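Alpha-1,3-glucanase (Paenibacillus glycanilyticus, PDB 6K0P) hydrolyses alpha-1,3-glucan, a polymer of alpha-1,3-linked glucose, through a family 87 glycoside hydrolase catalytic domain. Local coordinates at residues A72-A80 / L135-V146; E173-P182 / I234-T242. The protein carries 1 engineered substitution. All coordinates share one frame; numbering follows the deposited sequence.

Interaction 1 of 2, residues A72-A80 / L135-V146. With GLC (alpha-D-glucopyranose), chain D.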
loop_
_atom_site.group_PDB
_atom_site.type_symbol
_atom_site.label_atom_id
_atom_site.label_comp_id
_atom_site.label_asym_id
_atom_site.label_seq_id
_atom_site.Cartn_x
_atom_site.Cartn_y
_atom_site.Cartn_z
ATOM N N ALA A 72 16.288 -9.289 -16.795
ATOM C CA ALA A 72 16.450 -8.295 -15.737
ATOM C C ALA A 72 17.876 -7.772 -15.674
ATOM O O ALA A 72 18.833 -8.540 -15.777
ATOM C CB ALA A 72 16.077 -8.885 -14.367
ATOM N N ASN A 73 18.002 -6.453 -15.471
ATOM C CA ASN A 73 19.261 -5.823 -15.087
ATOM C C ASN A 73 19.178 -5.132 -13.732
ATOM O O ASN A 73 20.170 -4.529 -13.297
ATOM C CB ASN A 73 19.743 -4.806 -16.143
ATOM C CG ASN A 73 18.702 -3.730 -16.463
ATOM O OD1 ASN A 73 17.698 -3.607 -15.792
ATOM N ND2 ASN A 73 18.952 -2.949 -17.515
ATOM N N ALA A 74 18.031 -5.180 -13.058
ATOM C CA ALA A 74 17.846 -4.424 -11.829
ATOM C C ALA A 74 17.001 -5.231 -10.862
ATOM O O ALA A 74 16.160 -6.038 -11.273
ATOM C CB ALA A 74 17.172 -3.079 -12.112
ATOM N N PHE A 75 17.225 -4.991 -9.571
ATOM C CA PHE A 75 16.717 -5.880 -8.530
ATOM C C PHE A 75 16.361 -5.086 -7.288
ATOM O O PHE A 75 17.071 -4.141 -6.921
ATOM C CB PHE A 75 17.766 -6.942 -8.170
ATOM C CG PHE A 75 18.191 -7.767 -9.348
ATOM C CD1 PHE A 75 17.459 -8.883 -9.720
ATOM C CD2 PHE A 75 19.271 -7.383 -10.126
ATOM C CE1 PHE A 75 17.815 -9.620 -10.829
ATOM C CE2 PHE A 75 19.620 -8.112 -11.246
ATOM C CZ PHE A 75 18.901 -9.238 -11.589
ATOM N N VAL A 76 15.288 -5.497 -6.617
ATOM C CA VAL A 76 14.960 -4.988 -5.288
ATOM C C VAL A 76 14.812 -6.180 -4.350
ATOM O O VAL A 76 14.008 -7.086 -4.608
ATOM C CB VAL A 76 13.702 -4.104 -5.276
ATOM C CG1 VAL A 76 13.437 -3.599 -3.853
ATOM C CG2 VAL A 76 13.866 -2.916 -6.239
ATOM N N LEU A 77 15.595 -6.186 -3.275
ATOM C CA LEU A 77 15.569 -7.258 -2.287
ATOM C C LEU A 77 14.848 -6.763 -1.035
ATOM O O LEU A 77 15.358 -5.889 -0.327
ATOM C CB LEU A 77 16.999 -7.668 -1.935
ATOM C CG LEU A 77 17.111 -8.920 -1.073
ATOM C CD1 LEU A 77 16.851 -10.166 -1.931
ATOM C CD2 LEU A 77 18.493 -8.955 -0.440
ATOM N N ARG A 78 13.668 -7.320 -0.755
ATOM C CA ARG A 78 12.999 -7.050 0.513
ATOM C C ARG A 78 13.553 -8.019 1.543
ATOM O O ARG A 78 13.560 -9.238 1.319
ATOM C CB ARG A 78 11.480 -7.203 0.416
ATOM C CG ARG A 78 10.736 -6.710 1.670
ATOM C CD ARG A 78 9.227 -6.729 1.480
ATOM N NE ARG A 78 8.525 -5.836 2.405
ATOM C CZ ARG A 78 7.821 -6.239 3.467
ATOM N NH1 ARG A 78 7.740 -7.532 3.786
ATOM N NH2 ARG A 78 7.200 -5.341 4.219
ATOM N N ASN A 79 14.025 -7.469 2.658
ATOM C CA ASN A 79 14.834 -8.220 3.599
ATOM C C ASN A 79 14.674 -7.632 4.990
ATOM O O ASN A 79 14.190 -6.511 5.165
ATOM C CB ASN A 79 16.313 -8.177 3.185
ATOM C CG ASN A 79 16.924 -6.800 3.377
ATOM O OD1 ASN A 79 17.433 -6.486 4.459
ATOM N ND2 ASN A 79 16.853 -5.961 2.336
ATOM N N ALA A 80 15.093 -8.405 5.988
ATOM C CA ALA A 80 15.190 -7.896 7.351
ATOM C C ALA A 80 16.582 -8.191 7.881
ATOM O O ALA A 80 17.077 -9.318 7.751
ATOM C CB ALA A 80 14.128 -8.517 8.273
ATOM N N LEU A 135 9.524 -4.728 10.380
ATOM C CA LEU A 135 10.878 -5.259 10.438
ATOM C C LEU A 135 11.572 -5.307 9.086
ATOM O O LEU A 135 12.805 -5.362 9.050
ATOM C CB LEU A 135 10.837 -6.679 11.008
ATOM C CG LEU A 135 10.127 -6.827 12.354
ATOM C CD1 LEU A 135 9.880 -8.303 12.650
ATOM C CD2 LEU A 135 10.975 -6.203 13.450
ATOM N N TYR A 136 10.817 -5.303 7.989
ATOM C CA TYR A 136 11.376 -5.462 6.652
ATOM C C TYR A 136 11.681 -4.117 6.003
ATOM O O TYR A 136 11.044 -3.101 6.291
ATOM C CB TYR A 136 10.426 -6.287 5.767
ATOM C CG TYR A 136 10.530 -7.752 6.103
ATOM C CD1 TYR A 136 11.496 -8.544 5.500
ATOM C CD2 TYR A 136 9.719 -8.330 7.072
ATOM C CE1 TYR A 136 11.653 -9.877 5.842
ATOM C CE2 TYR A 136 9.857 -9.674 7.408
ATOM C CZ TYR A 136 10.825 -10.438 6.787
ATOM O OH TYR A 136 10.985 -11.768 7.110
ATOM N N GLU A 137 12.690 -4.122 5.140
ATOM C CA GLU A 137 13.000 -2.971 4.305
ATOM C C GLU A 137 13.632 -3.476 3.013
ATOM O O GLU A 137 13.755 -4.686 2.788
ATOM C CB GLU A 137 13.863 -1.946 5.048
ATOM C CG GLU A 137 13.122 -0.648 5.387
ATOM C CD GLU A 137 12.797 0.183 4.161
ATOM O OE1 GLU A 137 11.845 0.987 4.210
ATOM O OE2 GLU A 137 13.517 0.052 3.146
ATOM N N ASP A 138 14.018 -2.541 2.146
ATOM C CA ASP A 138 14.370 -2.886 0.776
ATOM C C ASP A 138 15.776 -2.417 0.436
ATOM O O ASP A 138 16.249 -1.385 0.929
ATOM C CB ASP A 138 13.425 -2.222 -0.231
ATOM C CG ASP A 138 12.007 -2.755 -0.175
ATOM O OD1 ASP A 138 11.718 -3.720 0.582
ATOM O OD2 ASP A 138 11.167 -2.182 -0.908
ATOM N N ALA A 139 16.426 -3.168 -0.448
ATOM C CA ALA A 139 17.696 -2.759 -1.037
ATOM C C ALA A 139 17.564 -2.801 -2.552
ATOM O O ALA A 139 17.009 -3.753 -3.111
ATOM C CB ALA A 139 18.825 -3.699 -0.598
ATOM N N GLN A 140 18.078 -1.768 -3.219
ATOM C CA GLN A 140 17.953 -1.608 -4.665
ATOM C C GLN A 140 19.325 -1.722 -5.320
ATOM O O GLN A 140 20.302 -1.147 -4.830
ATOM C CB GLN A 140 17.354 -0.234 -5.010
ATOM C CG GLN A 140 15.977 0.049 -4.398
ATOM C CD GLN A 140 16.030 0.425 -2.923
ATOM O OE1 GLN A 140 17.016 0.985 -2.446
ATOM N NE2 GLN A 140 14.973 0.088 -2.191
ATOM N N LEU A 141 19.396 -2.438 -6.446
ATOM C CA LEU A 141 20.681 -2.671 -7.099
ATOM C C LEU A 141 20.492 -2.851 -8.598
ATOM O O LEU A 141 19.625 -3.613 -9.030
ATOM C CB LEU A 141 21.340 -3.929 -6.528
ATOM C CG LEU A 141 22.761 -4.233 -6.997
ATOM C CD1 LEU A 141 23.707 -3.199 -6.435
ATOM C CD2 LEU A 141 23.173 -5.639 -6.530
ATOM N N MET A 142 21.310 -2.170 -9.391
ATOM C CA MET A 142 21.335 -2.371 -10.832
ATOM C C MET A 142 22.664 -2.998 -11.219
ATOM O O MET A 142 23.716 -2.629 -10.688
ATOM C CB MET A 142 21.131 -1.056 -11.590
ATOM C CG MET A 142 21.170 -1.181 -13.119
ATOM S SD MET A 142 20.394 0.221 -13.961
ATOM C CE MET A 142 19.949 1.176 -12.520
ATOM N N LEU A 143 22.606 -3.975 -12.124
ATOM C CA LEU A 143 23.779 -4.664 -12.641
ATOM C C LEU A 143 24.057 -4.180 -14.058
ATOM O O LEU A 143 23.165 -3.690 -14.752
ATOM C CB LEU A 143 23.559 -6.183 -12.640
ATOM C CG LEU A 143 23.357 -6.837 -11.269
ATOM C CD1 LEU A 143 23.277 -8.351 -11.404
ATOM C CD2 LEU A 143 24.474 -6.435 -10.313
ATOM N N ASP A 144 25.307 -4.340 -14.497
ATOM C CA ASP A 144 25.733 -3.803 -15.787
ATOM C C ASP A 144 25.463 -4.751 -16.949
ATOM O O ASP A 144 26.127 -4.647 -17.986
ATOM C CB ASP A 144 27.197 -3.344 -15.752
ATOM C CG ASP A 144 28.193 -4.495 -15.707
ATOM O OD1 ASP A 144 27.784 -5.673 -15.623
ATOM O OD2 ASP A 144 29.409 -4.203 -15.781
ATOM N N GLN A 145 24.506 -5.665 -16.804
ATOM C CA GLN A 145 24.124 -6.555 -17.887
ATOM C C GLN A 145 22.659 -6.922 -17.716
ATOM O O GLN A 145 22.166 -7.039 -16.589
ATOM C CB GLN A 145 24.983 -7.834 -17.882
ATOM C CG GLN A 145 24.696 -8.778 -19.037
ATOM C CD GLN A 145 25.438 -10.097 -18.922
ATOM O OE1 GLN A 145 26.563 -10.150 -18.425
ATOM N NE2 GLN A 145 24.804 -11.171 -19.378
ATOM N N VAL A 146 21.966 -7.109 -18.834
ATOM C CA VAL A 146 20.622 -7.674 -18.825
ATOM C C VAL A 146 20.776 -9.192 -18.848
ATOM O O VAL A 146 21.335 -9.755 -19.800
ATOM C CB VAL A 146 19.800 -7.187 -20.030
ATOM C CG1 VAL A 146 18.454 -7.895 -20.073
ATOM C CG2 VAL A 146 19.599 -5.680 -19.983
HETATM C C1 GLC D . 21.372 5.453 -3.359
HETATM C C2 GLC D . 21.220 5.248 -1.866
HETATM C C3 GLC D . 21.792 3.937 -1.310
HETATM C C4 GLC D . 21.428 2.829 -2.244
HETATM C C5 GLC D . 21.995 3.162 -3.592
HETATM C C6 GLC D . 21.823 2.032 -4.597
HETATM O O1 GLC D . 22.615 5.905 -3.623
HETATM O O2 GLC D . 21.736 6.373 -1.205
HETATM O O3 GLC D . 21.088 3.602 -0.146
HETATM O O4 GLC D . 22.006 1.643 -1.781
HETATM O O5 GLC D . 21.232 4.236 -4.054
HETATM O O6 GLC D . 20.486 1.648 -4.806
HETATM O O HOH W 1 9.037 -3.399 1.115
#
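L77 and A139 trade two backbone hydrogen bonds, L77 N to A139 O at 2.8 Å and A139 N to L77 O at 2.9 Å, in the middle of an antiparallel ladder that joins neighbouring strands in one sheet of the N-terminal beta-sandwich. F75 with L141 and N79 with E137 form the other hydrogen-bonded pairs, and L143 N adds a bond to N73 O. L77 O takes a second donor. The side chain of N79 starts between its own N and carbonyl carbon (chi1 70°), which turns ND2 back to 3.1 Å from L77 O, on the opposite face of that carbonyl from A139 N.

R78 and D138, on the same face as V76 and Q140, do not form a direct salt bridge. Water 1 joins them instead, accepting from R78 NE at 2.8 Å and donating to D138 OD1 at 2.8 Å. Their charges are met further out: R78 NH1 pairs with D168, a calcium ligand, and D138 OD2 with R350. The R78 guanidinium lies with one face over Y136 CB, CZ to CB 3.5 Å, its plane 16° from that of the Y136 ring. On that ring sits A80 CB, a CH-pi contact 20° off the normal.

F75, L77, A139 and L141 point to the other face, against strands 86-93 and 96-104 of the second sheet, so that this face of the ladder lines the sandwich interior. Near the start of 72-80, N73 and A74 both face E173 in a classic beta bulge. The ladder also borders a glycan pocket: the backbone of Q140 is used, its O accepting a hydrogen bond from O6 of the bound glucose at 2.8 Å.

Interaction 2 of 2, residues E173-P182 / I234-T242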
loop_
_atom_site.group_PDB
_atom_site.type_symbol
_atom_site.label_atom_id
_atom_site.label_comp_id
_atom_site.label_asym_id
_atom_site.label_seq_id
_atom_site.Cartn_x
_atom_site.Cartn_y
_atom_site.Cartn_z
ATOM N N GLU A 173 13.659 -6.520 -12.786
ATOM C CA GLU A 173 13.187 -5.573 -13.787
ATOM C C GLU A 173 14.252 -5.404 -14.859
ATOM O O GLU A 173 15.453 -5.397 -14.564
ATOM C CB GLU A 173 12.868 -4.214 -13.135
ATOM C CG GLU A 173 12.112 -3.252 -14.040
ATOM C CD GLU A 173 11.676 -1.979 -13.330
ATOM O OE1 GLU A 173 11.704 -1.942 -12.079
ATOM O OE2 GLU A 173 11.312 -1.016 -14.032
ATOM N N ASN A 174 13.804 -5.266 -16.107
ATOM C CA ASN A 174 14.677 -4.895 -17.219
ATOM C C ASN A 174 14.469 -3.402 -17.471
ATOM O O ASN A 174 13.501 -2.996 -18.123
ATOM C CB ASN A 174 14.353 -5.725 -18.454
ATOM C CG ASN A 174 15.307 -5.456 -19.591
ATOM O OD1 ASN A 174 16.314 -4.770 -19.413
ATOM N ND2 ASN A 174 15.006 -6.005 -20.767
ATOM N N VAL A 175 15.371 -2.592 -16.945
ATOM C CA VAL A 175 15.241 -1.140 -16.994
ATOM C C VAL A 175 15.893 -0.625 -18.271
ATOM O O VAL A 175 17.060 -0.926 -18.557
ATOM C CB VAL A 175 15.890 -0.510 -15.754
ATOM C CG1 VAL A 175 15.653 0.996 -15.736
ATOM C CG2 VAL A 175 15.304 -1.149 -14.492
ATOM N N ALA A 176 15.130 0.159 -19.043
ATOM C CA ALA A 176 15.656 0.778 -20.246
ATOM C C ALA A 176 16.749 1.783 -19.881
ATOM O O ALA A 176 16.828 2.246 -18.739
ATOM C CB ALA A 176 14.525 1.519 -20.956
ATOM N N PRO A 177 17.604 2.138 -20.834
ATOM C CA PRO A 177 18.580 3.218 -20.603
ATOM C C PRO A 177 17.875 4.513 -20.241
ATOM O O PRO A 177 16.685 4.688 -20.557
ATOM C CB PRO A 177 19.297 3.342 -21.962
ATOM C CG PRO A 177 19.086 2.028 -22.628
ATOM C CD PRO A 177 17.752 1.514 -22.162
ATOM N N PRO A 178 18.569 5.442 -19.578
ATOM C CA PRO A 178 17.916 6.687 -19.149
ATOM C C PRO A 178 17.428 7.523 -20.321
ATOM O O PRO A 178 18.074 7.604 -21.370
ATOM C CB PRO A 178 19.012 7.418 -18.367
ATOM C CG PRO A 178 20.297 6.848 -18.890
ATOM C CD PRO A 178 19.988 5.400 -19.188
ATOM N N GLN A 179 16.292 8.180 -20.107
ATOM C CA GLN A 179 15.686 9.067 -21.090
ATOM C C GLN A 179 16.288 10.465 -20.970
ATOM O O GLN A 179 16.410 11.008 -19.865
ATOM C CB GLN A 179 14.169 9.040 -20.881
ATOM C CG GLN A 179 13.365 10.302 -21.083
ATOM C CD GLN A 179 11.926 10.108 -20.588
ATOM O OE1 GLN A 179 11.117 9.498 -21.285
ATOM N NE2 GLN A 179 11.604 10.619 -19.392
ATOM N N ALA A 180 16.696 11.025 -22.113
ATOM C CA ALA A 180 17.350 12.324 -22.176
ATOM C C ALA A 180 16.335 13.458 -22.044
ATOM O O ALA A 180 15.121 13.256 -22.070
ATOM C CB ALA A 180 18.055 12.470 -23.520
ATOM N N ASN A 181 16.849 14.675 -21.936
ATOM C CA ASN A 181 15.992 15.850 -21.967
ATOM C C ASN A 181 15.140 15.799 -23.235
ATOM O O ASN A 181 15.695 15.694 -24.337
ATOM C CB ASN A 181 16.875 17.101 -21.972
ATOM C CG ASN A 181 16.078 18.385 -21.800
ATOM O OD1 ASN A 181 14.918 18.460 -22.197
ATOM N ND2 ASN A 181 16.694 19.397 -21.186
ATOM N N PRO A 182 13.812 15.845 -23.127
ATOM C CA PRO A 182 12.986 15.749 -24.342
ATOM C C PRO A 182 13.270 16.855 -25.340
ATOM O O PRO A 182 13.163 16.633 -26.554
ATOM C CB PRO A 182 11.550 15.830 -23.803
ATOM C CG PRO A 182 11.658 15.453 -22.355
ATOM C CD PRO A 182 13.003 15.937 -21.900
ATOM N N ILE A 234 7.521 18.540 -14.978
ATOM C CA ILE A 234 8.760 18.115 -14.341
ATOM C C ILE A 234 9.025 16.700 -14.827
ATOM O O ILE A 234 8.225 15.794 -14.564
ATOM C CB ILE A 234 8.663 18.187 -12.811
ATOM C CG1 ILE A 234 8.366 19.628 -12.390
ATOM C CG2 ILE A 234 9.956 17.688 -12.152
ATOM C CD1 ILE A 234 8.251 19.826 -10.920
ATOM N N VAL A 235 10.111 16.519 -15.572
ATOM C CA VAL A 235 10.389 15.275 -16.286
ATOM C C VAL A 235 11.771 14.785 -15.878
ATOM O O VAL A 235 12.753 15.524 -16.001
ATOM C CB VAL A 235 10.343 15.485 -17.812
ATOM C CG1 VAL A 235 10.618 14.180 -18.531
ATOM C CG2 VAL A 235 8.993 16.096 -18.246
ATOM N N GLY A 236 11.850 13.539 -15.407
ATOM C CA GLY A 236 13.114 12.901 -15.115
ATOM C C GLY A 236 13.546 11.951 -16.221
ATOM O O GLY A 236 12.946 11.873 -17.297
ATOM N N ALA A 237 14.593 11.185 -15.915
ATOM C CA ALA A 237 15.183 10.223 -16.836
ATOM C C ALA A 237 14.628 8.819 -16.654
ATOM O O ALA A 237 15.030 7.907 -17.382
ATOM C CB ALA A 237 16.707 10.191 -16.645
ATOM N N GLY A 238 13.713 8.637 -15.703
ATOM C CA GLY A 238 13.229 7.336 -15.306
ATOM C C GLY A 238 13.474 7.150 -13.821
ATOM O O GLY A 238 14.457 7.658 -13.274
ATOM N N PRO A 239 12.579 6.427 -13.135
ATOM C CA PRO A 239 12.684 6.346 -11.666
ATOM C C PRO A 239 13.928 5.630 -11.151
ATOM O O PRO A 239 14.356 5.911 -10.024
ATOM C CB PRO A 239 11.387 5.633 -11.243
ATOM C CG PRO A 239 10.917 4.922 -12.469
ATOM C CD PRO A 239 11.360 5.777 -13.645
ATOM N N TRP A 240 14.515 4.711 -11.920
ATOM C CA TRP A 240 15.780 4.104 -11.508
ATOM C C TRP A 240 16.961 5.049 -11.668
ATOM O O TRP A 240 18.048 4.750 -11.157
ATOM C CB TRP A 240 16.045 2.822 -12.311
ATOM C CG TRP A 240 15.405 1.591 -11.726
ATOM C CD1 TRP A 240 14.180 1.066 -12.048
ATOM C CD2 TRP A 240 15.957 0.732 -10.717
ATOM N NE1 TRP A 240 13.945 -0.080 -11.309
ATOM C CE2 TRP A 240 15.017 -0.298 -10.480
ATOM C CE3 TRP A 240 17.156 0.735 -9.988
ATOM C CZ2 TRP A 240 15.240 -1.316 -9.546
ATOM C CZ3 TRP A 240 17.371 -0.278 -9.058
ATOM C CH2 TRP A 240 16.420 -1.287 -8.850
ATOM N N TYR A 241 16.788 6.172 -12.365
ATOM C CA TYR A 241 17.911 7.045 -12.701
ATOM C C TYR A 241 17.851 8.403 -12.023
ATOM O O TYR A 241 18.844 8.828 -11.431
ATOM C CB TYR A 241 17.994 7.230 -14.222
ATOM C CG TYR A 241 18.189 5.939 -14.962
ATOM C CD1 TYR A 241 19.381 5.237 -14.859
ATOM C CD2 TYR A 241 17.170 5.406 -15.741
ATOM C CE1 TYR A 241 19.563 4.032 -15.538
ATOM C CE2 TYR A 241 17.337 4.216 -16.416
ATOM C CZ TYR A 241 18.535 3.539 -16.309
ATOM O OH TYR A 241 18.696 2.349 -16.983
ATOM N N THR A 242 16.729 9.114 -12.116
ATOM C CA THR A 242 16.594 10.425 -11.483
ATOM C C THR A 242 16.085 10.197 -10.069
ATOM O O THR A 242 14.954 9.739 -9.884
ATOM C CB THR A 242 15.603 11.288 -12.255
ATOM O OG1 THR A 242 16.112 11.536 -13.572
ATOM C CG2 THR A 242 15.382 12.631 -11.537
HETATM O O HOH W 2 14.380 5.406 -19.186
#
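E173 OE1 is gripped twice: W240 NE1 donates to it at 3.0 Å, and R324 forms a salt bridge with it. This is the point where the chain leaves the sandwich and, as an irregular linker, runs along the first turns of the parallel beta-helix. The donor lies above the E173 carboxylate plane, while the oxygen stays near the plane of the indole; the carboxylate and indole planes stand 76° apart.

Y241 OH donates to A176 O at 2.6 Å, the carbonyl oxygen lying at the ring edge, near its plane. Further on, Q179 makes two bonds to the consecutive carbonyls of G236 and A237. Its backbone N reaches A237 O at 3.0 Å, almost straight at 175°, and its extended side chain carries NE2 to G236 O at 2.8 Å. Water 2 donates to both P177 O and A237 O.

Apolar groups fill in between the polar bonds. V175 spans both aromatics: with CG1 anti to the backbone N (chi1 -175°), CG1 approaches Y241 while CG2 lies over the five-membered ring of W240. P178 crosses one face of Y241, its CB 3.9 Å from the ring centroid.

Overall arrangement
The two contacts meet at the junction of sandwich and beta-helix, their centres about 17 Å apart. Interaction 1 is largely buried and regular, two strands of one sheet held by repeated backbone bonds. Interaction 2 is only partly buried and joins an irregular linker to a turn, so side-chain donors and aromatic faces do much of the work there. E173 ties them together: its backbone pairs with the bulge at N73 and A74, while its side chain serves interaction 2. N73 OD1 to V175 N, 2.8 Å, is a probable hydrogen bond between them, and W240 packs on V76 and Q140. Interaction 1 bonds the sugar directly; in interaction 2 the W240 side chain is about 6 Å from a bound glucose.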